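Local coordinates for protein alkylpurine DNA glycosylase AlkC (Pseudomonas fluorescens, PDB 5VHV) that probably removes alkylated purine bases from damaged DNA in base excision repair, as a glycosylase that does not flip the base, at residues P26-K31 with E55-V60; H90-Y95 with M104-Y109; V260-A263 with G268-I271. All blocks are in the same frame, centred on the assembly; numbering follows the deposited sequence.

Contact 1 of 3, residues P26-K31 with E55-V60; sequences PAFDAK and ESLHAV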
# COMPACT_ATOMS: atom_id res chain seq x y z
N PRO A 26 12.35 -11.67 35.27
CA PRO A 26 12.77 -13.03 35.66
C PRO A 26 11.64 -13.93 36.11
O PRO A 26 11.70 -15.14 35.87
CB PRO A 26 13.78 -12.75 36.78
CG PRO A 26 14.37 -11.45 36.41
CD PRO A 26 13.25 -10.64 35.79
N ALA A 27 10.61 -13.39 36.75
CA ALA A 27 9.48 -14.17 37.23
C ALA A 27 8.44 -14.47 36.15
O ALA A 27 7.37 -15.00 36.46
CB ALA A 27 8.82 -13.45 38.41
N PHE A 28 8.73 -14.16 34.90
CA PHE A 28 7.77 -14.37 33.81
C PHE A 28 7.33 -15.83 33.75
O PHE A 28 8.14 -16.75 33.81
CB PHE A 28 8.43 -13.98 32.48
CG PHE A 28 7.53 -14.16 31.25
CD1 PHE A 28 6.30 -13.52 31.15
CD2 PHE A 28 7.95 -14.96 30.18
CE1 PHE A 28 5.48 -13.68 30.00
CE2 PHE A 28 7.15 -15.13 29.04
CZ PHE A 28 5.92 -14.48 28.95
N ASP A 29 6.02 -16.03 33.57
CA ASP A 29 5.45 -17.37 33.43
C ASP A 29 5.61 -17.82 31.98
O ASP A 29 4.67 -17.85 31.19
CB ASP A 29 3.99 -17.36 33.88
CG ASP A 29 3.32 -18.73 33.79
OD1 ASP A 29 4.01 -19.73 33.56
OD2 ASP A 29 2.08 -18.79 33.94
N ALA A 30 6.85 -18.18 31.62
CA ALA A 30 7.11 -18.57 30.24
C ALA A 30 6.33 -19.81 29.85
O ALA A 30 5.82 -19.91 28.73
CB ALA A 30 8.61 -18.80 30.02
N LYS A 31 6.24 -20.78 30.76
CA LYS A 31 5.52 -22.02 30.48
C LYS A 31 4.05 -21.74 30.20
O LYS A 31 3.47 -22.31 29.27
CB LYS A 31 5.69 -22.99 31.65
CG LYS A 31 4.80 -24.21 31.63
CD LYS A 31 5.27 -25.23 32.68
CE LYS A 31 4.10 -25.80 33.48
NZ LYS A 31 4.54 -26.80 34.51
N GLU A 55 -2.23 -11.36 23.48
CA GLU A 55 -3.23 -11.93 24.39
C GLU A 55 -2.58 -12.88 25.39
O GLU A 55 -2.98 -12.93 26.56
CB GLU A 55 -4.30 -12.67 23.60
CG GLU A 55 -5.06 -11.79 22.65
CD GLU A 55 -5.89 -12.57 21.65
OE1 GLU A 55 -5.91 -13.81 21.76
OE2 GLU A 55 -6.53 -11.94 20.78
N SER A 56 -1.63 -13.68 24.92
CA SER A 56 -0.99 -14.65 25.80
C SER A 56 -0.18 -13.94 26.87
O SER A 56 -0.19 -14.36 28.04
CB SER A 56 -0.10 -15.58 25.00
OG SER A 56 -0.85 -16.26 24.00
N LEU A 57 0.52 -12.87 26.49
CA LEU A 57 1.23 -12.08 27.49
C LEU A 57 0.26 -11.53 28.52
O LEU A 57 0.48 -11.64 29.73
CB LEU A 57 2.01 -10.95 26.82
CG LEU A 57 3.21 -11.41 25.99
CD1 LEU A 57 3.70 -10.25 25.14
CD2 LEU A 57 4.32 -11.95 26.86
N HIS A 58 -0.85 -10.94 28.06
CA HIS A 58 -1.82 -10.38 29.00
C HIS A 58 -2.40 -11.45 29.91
O HIS A 58 -2.70 -11.17 31.09
CB HIS A 58 -2.94 -9.67 28.25
CG HIS A 58 -3.79 -8.83 29.14
ND1 HIS A 58 -4.88 -9.32 29.83
CD2 HIS A 58 -3.67 -7.53 29.51
CE1 HIS A 58 -5.40 -8.35 30.56
NE2 HIS A 58 -4.68 -7.26 30.38
N ALA A 59 -2.56 -12.67 29.41
CA ALA A 59 -3.18 -13.73 30.20
C ALA A 59 -2.30 -14.20 31.35
O ALA A 59 -2.82 -14.64 32.38
CB ALA A 59 -3.56 -14.91 29.32
N VAL A 60 -0.97 -14.11 31.22
CA VAL A 60 -0.09 -14.74 32.19
C VAL A 60 0.74 -13.75 33.02
O VAL A 60 1.40 -14.19 33.97
CB VAL A 60 0.84 -15.77 31.52
CG1 VAL A 60 0.02 -16.75 30.68
CG2 VAL A 60 1.92 -15.10 30.68
O HOH W 1 4.18 -13.80 34.17
O HOH W 2 1.00 -16.58 35.22

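Contact 2 of 3, residues H90-Y95 with M104-Y109; sequences HYVASY and MAALKY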
# COMPACT_ATOMS: atom_id res chain seq x y z
N HIS A 90 -0.02 -3.79 19.25
CA HIS A 90 -1.29 -4.47 19.43
C HIS A 90 -1.68 -4.54 20.91
O HIS A 90 -2.85 -4.35 21.26
CB HIS A 90 -1.25 -5.88 18.85
CG HIS A 90 -2.59 -6.55 18.86
ND1 HIS A 90 -3.59 -6.25 17.96
CD2 HIS A 90 -3.12 -7.45 19.72
CE1 HIS A 90 -4.67 -6.97 18.24
NE2 HIS A 90 -4.41 -7.70 19.31
N TYR A 91 -0.71 -4.83 21.78
CA TYR A 91 -0.98 -4.86 23.21
C TYR A 91 -1.52 -3.51 23.68
O TYR A 91 -2.48 -3.45 24.46
CB TYR A 91 0.30 -5.27 23.96
CG TYR A 91 0.11 -5.39 25.45
CD1 TYR A 91 0.10 -4.26 26.23
CD2 TYR A 91 -0.05 -6.64 26.07
CE1 TYR A 91 -0.10 -4.33 27.57
CE2 TYR A 91 -0.26 -6.71 27.43
CZ TYR A 91 -0.28 -5.55 28.17
OH TYR A 91 -0.50 -5.57 29.53
N VAL A 92 -0.95 -2.42 23.18
CA VAL A 92 -1.40 -1.09 23.58
C VAL A 92 -2.83 -0.84 23.12
O VAL A 92 -3.66 -0.29 23.86
CB VAL A 92 -0.43 -0.03 23.00
CG1 VAL A 92 -0.98 1.37 23.20
CG2 VAL A 92 0.94 -0.18 23.62
N ALA A 93 -3.14 -1.17 21.87
CA ALA A 93 -4.50 -0.98 21.37
C ALA A 93 -5.51 -1.84 22.12
O ALA A 93 -6.66 -1.43 22.33
CB ALA A 93 -4.57 -1.27 19.89
N SER A 94 -5.09 -3.04 22.54
CA SER A 94 -5.99 -3.97 23.22
C SER A 94 -6.29 -3.52 24.64
O SER A 94 -7.45 -3.57 25.08
CB SER A 94 -5.39 -5.38 23.23
OG SER A 94 -5.27 -5.93 21.92
N TYR A 95 -5.26 -3.12 25.40
CA TYR A 95 -5.38 -2.96 26.84
C TYR A 95 -5.18 -1.53 27.32
O TYR A 95 -5.33 -1.26 28.52
CB TYR A 95 -4.38 -3.91 27.54
CG TYR A 95 -4.53 -5.32 27.01
CD1 TYR A 95 -5.73 -6.01 27.15
CD2 TYR A 95 -3.50 -5.93 26.33
CE1 TYR A 95 -5.89 -7.30 26.62
CE2 TYR A 95 -3.64 -7.22 25.80
CZ TYR A 95 -4.84 -7.89 25.94
OH TYR A 95 -4.94 -9.15 25.39
N MET A 104 -0.51 6.57 23.84
CA MET A 104 0.05 7.30 22.71
C MET A 104 1.56 7.34 22.79
O MET A 104 2.24 7.18 21.76
CB MET A 104 -0.52 8.72 22.66
CG MET A 104 -1.99 8.81 22.28
SD MET A 104 -2.41 8.03 20.71
CE MET A 104 -3.16 6.51 21.29
N ALA A 105 2.11 7.57 23.98
CA ALA A 105 3.56 7.61 24.13
C ALA A 105 4.16 6.26 23.80
O ALA A 105 5.20 6.18 23.14
CB ALA A 105 3.96 8.05 25.54
N ALA A 106 3.47 5.18 24.21
CA ALA A 106 3.93 3.83 23.89
C ALA A 106 3.92 3.56 22.38
O ALA A 106 4.86 2.94 21.86
CB ALA A 106 3.07 2.79 24.62
N LEU A 107 2.87 3.98 21.68
CA LEU A 107 2.84 3.74 20.23
C LEU A 107 3.95 4.52 19.54
O LEU A 107 4.58 4.03 18.59
CB LEU A 107 1.47 4.12 19.65
CG LEU A 107 0.27 3.28 20.08
CD1 LEU A 107 -1.02 3.77 19.38
CD2 LEU A 107 0.48 1.81 19.84
N LYS A 108 4.21 5.74 20.01
CA LYS A 108 5.26 6.53 19.38
C LYS A 108 6.62 5.87 19.57
O LYS A 108 7.47 5.90 18.68
CB LYS A 108 5.28 7.94 19.98
CG LYS A 108 6.32 8.85 19.36
CD LYS A 108 6.44 10.17 20.13
CE LYS A 108 7.58 10.99 19.54
NZ LYS A 108 7.71 12.34 20.18
N TYR A 109 6.83 5.26 20.73
CA TYR A 109 8.06 4.53 21.00
C TYR A 109 8.14 3.24 20.19
O TYR A 109 9.15 2.96 19.53
CB TYR A 109 8.15 4.22 22.49
CG TYR A 109 9.27 3.28 22.87
CD1 TYR A 109 10.57 3.75 23.01
CD2 TYR A 109 9.03 1.93 23.09
CE1 TYR A 109 11.61 2.89 23.38
CE2 TYR A 109 10.06 1.07 23.46
CZ TYR A 109 11.34 1.56 23.61
OH TYR A 109 12.37 0.70 23.96

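Contact 3 of 3, residues V260-A263 with G268-I271; sequences VTPA and GERI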
# COMPACT_ATOMS: atom_id res chain seq x y z
N VAL A 260 -0.76 -8.53 -31.21
CA VAL A 260 -0.56 -9.42 -30.07
C VAL A 260 -0.30 -10.80 -30.63
O VAL A 260 -1.04 -11.27 -31.51
CB VAL A 260 -1.77 -9.40 -29.12
CG1 VAL A 260 -1.61 -10.44 -28.03
CG2 VAL A 260 -1.92 -8.03 -28.49
N THR A 261 0.78 -11.43 -30.19
CA THR A 261 1.13 -12.76 -30.64
C THR A 261 1.47 -13.63 -29.44
O THR A 261 1.96 -13.11 -28.42
CB THR A 261 2.32 -12.75 -31.59
OG1 THR A 261 3.46 -12.24 -30.90
CG2 THR A 261 2.05 -11.86 -32.76
N PRO A 262 1.19 -14.94 -29.50
CA PRO A 262 0.42 -15.61 -30.56
C PRO A 262 -1.04 -15.22 -30.52
O PRO A 262 -1.52 -14.72 -29.52
CB PRO A 262 0.56 -17.10 -30.23
CG PRO A 262 1.60 -17.20 -29.11
CD PRO A 262 1.58 -15.86 -28.43
N ALA A 263 -1.75 -15.49 -31.62
CA ALA A 263 -3.18 -15.17 -31.68
C ALA A 263 -3.99 -16.06 -30.75
O ALA A 263 -5.08 -15.67 -30.31
CB ALA A 263 -3.66 -15.33 -33.12
N GLY A 268 -0.98 -20.52 -19.24
CA GLY A 268 0.41 -20.75 -18.92
C GLY A 268 1.39 -20.16 -19.90
O GLY A 268 2.58 -20.05 -19.56
N GLU A 269 0.95 -19.81 -21.11
CA GLU A 269 1.83 -19.26 -22.12
C GLU A 269 1.95 -17.74 -21.96
O GLU A 269 1.25 -17.10 -21.17
CB GLU A 269 1.32 -19.59 -23.53
CG GLU A 269 1.38 -21.04 -23.93
CD GLU A 269 0.80 -21.23 -25.36
OE1 GLU A 269 -0.20 -21.94 -25.52
OE2 GLU A 269 1.33 -20.61 -26.31
N ARG A 270 2.85 -17.15 -22.75
CA ARG A 270 3.03 -15.71 -22.80
C ARG A 270 2.39 -15.13 -24.05
O ARG A 270 2.41 -15.73 -25.12
CB ARG A 270 4.52 -15.33 -22.84
CG ARG A 270 5.21 -15.24 -21.48
CD ARG A 270 5.59 -16.58 -20.92
NE ARG A 270 6.43 -16.46 -19.71
CZ ARG A 270 6.66 -17.47 -18.88
NH1 ARG A 270 6.12 -18.66 -19.10
NH2 ARG A 270 7.41 -17.28 -17.81
N ILE A 271 1.88 -13.91 -23.91
CA ILE A 271 1.53 -13.08 -25.05
C ILE A 271 2.57 -11.99 -25.17
O ILE A 271 3.28 -11.67 -24.22
CB ILE A 271 0.12 -12.48 -24.93
CG1 ILE A 271 0.02 -11.56 -23.70
CG2 ILE A 271 -0.89 -13.61 -24.87
CD1 ILE A 271 -1.21 -10.65 -23.68

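Contact 1 of 3, residues P26-K31 with E55-V60
The N-cap residue of helix 30-38, Asp-29, and the residue before it, Phe-28, meet Leu-57 and Val-60 near the C-terminal end of helix 46-60. Phe-28 reaches across with the far end of its ring. Its CG is anti to the backbone N (chi1 180°), and this carries the ring to helix 46-60. Phe-28 CZ lies 3.7 Å from Leu-57 CD2, and Phe-28 CE1 lies 3.9 Å from Val-60 CG2. Both methyls approach the ring obliquely. The side chains of Leu-57 and Phe-28 cross at about a right angle.

Val-60 CG2 also packs against the backbone O of Asp-29, at 3.9 Å. No direct hydrogen bond joins the segments. Two waters bridge them, both donating to Val-60 O. One accepts from Asp-29 N at 3.0 Å. The other donates to Asp-29 OD2 at 2.8 Å. The carboxylate is thus shared: OD2 takes a water, while OD1 caps the helix at Gly-32 N.

Phe-28 is buried and also packs on Ala-18, Met-21 and Thr-22 of helix 11-24. Leu-57 touches Met-21, as well as Phe-33 of helix 30-38 and Phe-87 of helix 87-95. The contact ties the start of helix 30-38 to the end of helix 46-60, beside helix 11-24.

Contact 2 of 3, residues H90-Y95 with M104-Y109
Val-92 of helix 87-95 carries this contact, and Ala-106 and Leu-107 of helix 100-110 receive it. Val-92 CB already touches the other helix, 3.8 Å from Leu-107 CD2. From there the side chain forks. Val-92 CG1 is anti to the backbone N (chi1 171°) and goes to Leu-107, 3.7 Å from CD2 and 3.9 Å from CG. Val-92 CG2 is anti to the carbonyl carbon and goes to Ala-106, 3.8 Å from its CB. One valine therefore rests on two successive residues of the facing helix. The CA atoms of Val-92 and Leu-107 are the nearest pair across the segments, 7.2 Å apart, a spacing consistent with the small side chain of Ala-106 beside them. All three side chains are buried, and no hydrogen bond crosses.

Within helix 87-95, His-90 O accepts from both Ser-94 N and Ser-94 OG, the hydroxyl coming from above the carbonyl plane. Tyr-95 places CD2 over the centre of the Tyr-91 ring, 3.4 Å above its plane.

The two helices follow one another in the chain, within the all-helical part of the protein. Val-92 also touches Tyr-65, and Tyr-91 packs on Leu-72 and Thr-68, all in helix 65-75. His-90 faces Met-50 and Ala-51 of helix 46-60. Leu-107 and Ala-93 both reach Ala-119 of helix 119-126, which covers another flank of the pair.

Contact 3 of 3, residues V260-A263 with G268-I271
The flat cis peptide between Thr-261 and Pro-262 meets the backbone of Arg-270 and Ile-271. In a cis bond the carbonyl O and the proline CD lie on the same side of the C-N bond, and here both reach the facing strand. Thr-261 O is 3.4 Å from Ile-271 CA, a CA-H...O contact with an angle of 132° at the hydrogen. Pro-262 CD is 3.4 Å from Arg-270 O. The carboxylate of Glu-269 is a second flat group nearby. Its OE2 comes only loosely to Pro-262 CG, at 4.4 Å, while its OE1 accepts from Asn-266 N in the connecting turn.

One apolar pair lies deeper in the hairpin. Val-260 CG1, anti to its own N (chi1 174°), packs 4.1 Å from Ile-271 CB. The two side chains are buried and both touch Phe-357 of strand 350-359.

Strands 253-265 and 270-279 form a beta hairpin in the C-terminal sheet. Strand 253-265 has 350-359 on its other side, and 270-279 has 319-327. Ile-271 makes backbone hydrogen bonds to Gln-326 there.

Pro-262 has no N-H to donate, and no hydrogen bond joins the two segments. Near this end the hairpin therefore relies on the CA-H...O contact, van der Waals packing and bonds made beyond the segments, such as that of Thr-261 with Asn-272.

Contacts 1 and 2 belong to the helical part of the chain, and contact 3 to the sheet. Contacts 1 and 2 have centres about 18 Å apart. The centre of contact 3 is about 57 Å from that of contact 1 and about 52 Å from that of contact 2. Contact 2 is fully buried and purely apolar across the helices. Contacts 1 and 3 are partly buried and add polar atoms, bridging waters in the first and backbone carbonyls in the third. None has a direct hydrogen bond between its segments. Contacts 1 and 2 also touch each other: the His-58 ring stacks with Tyr-95, joining helix 46-60 to helix 87-95. Contact 3 shares no element with them.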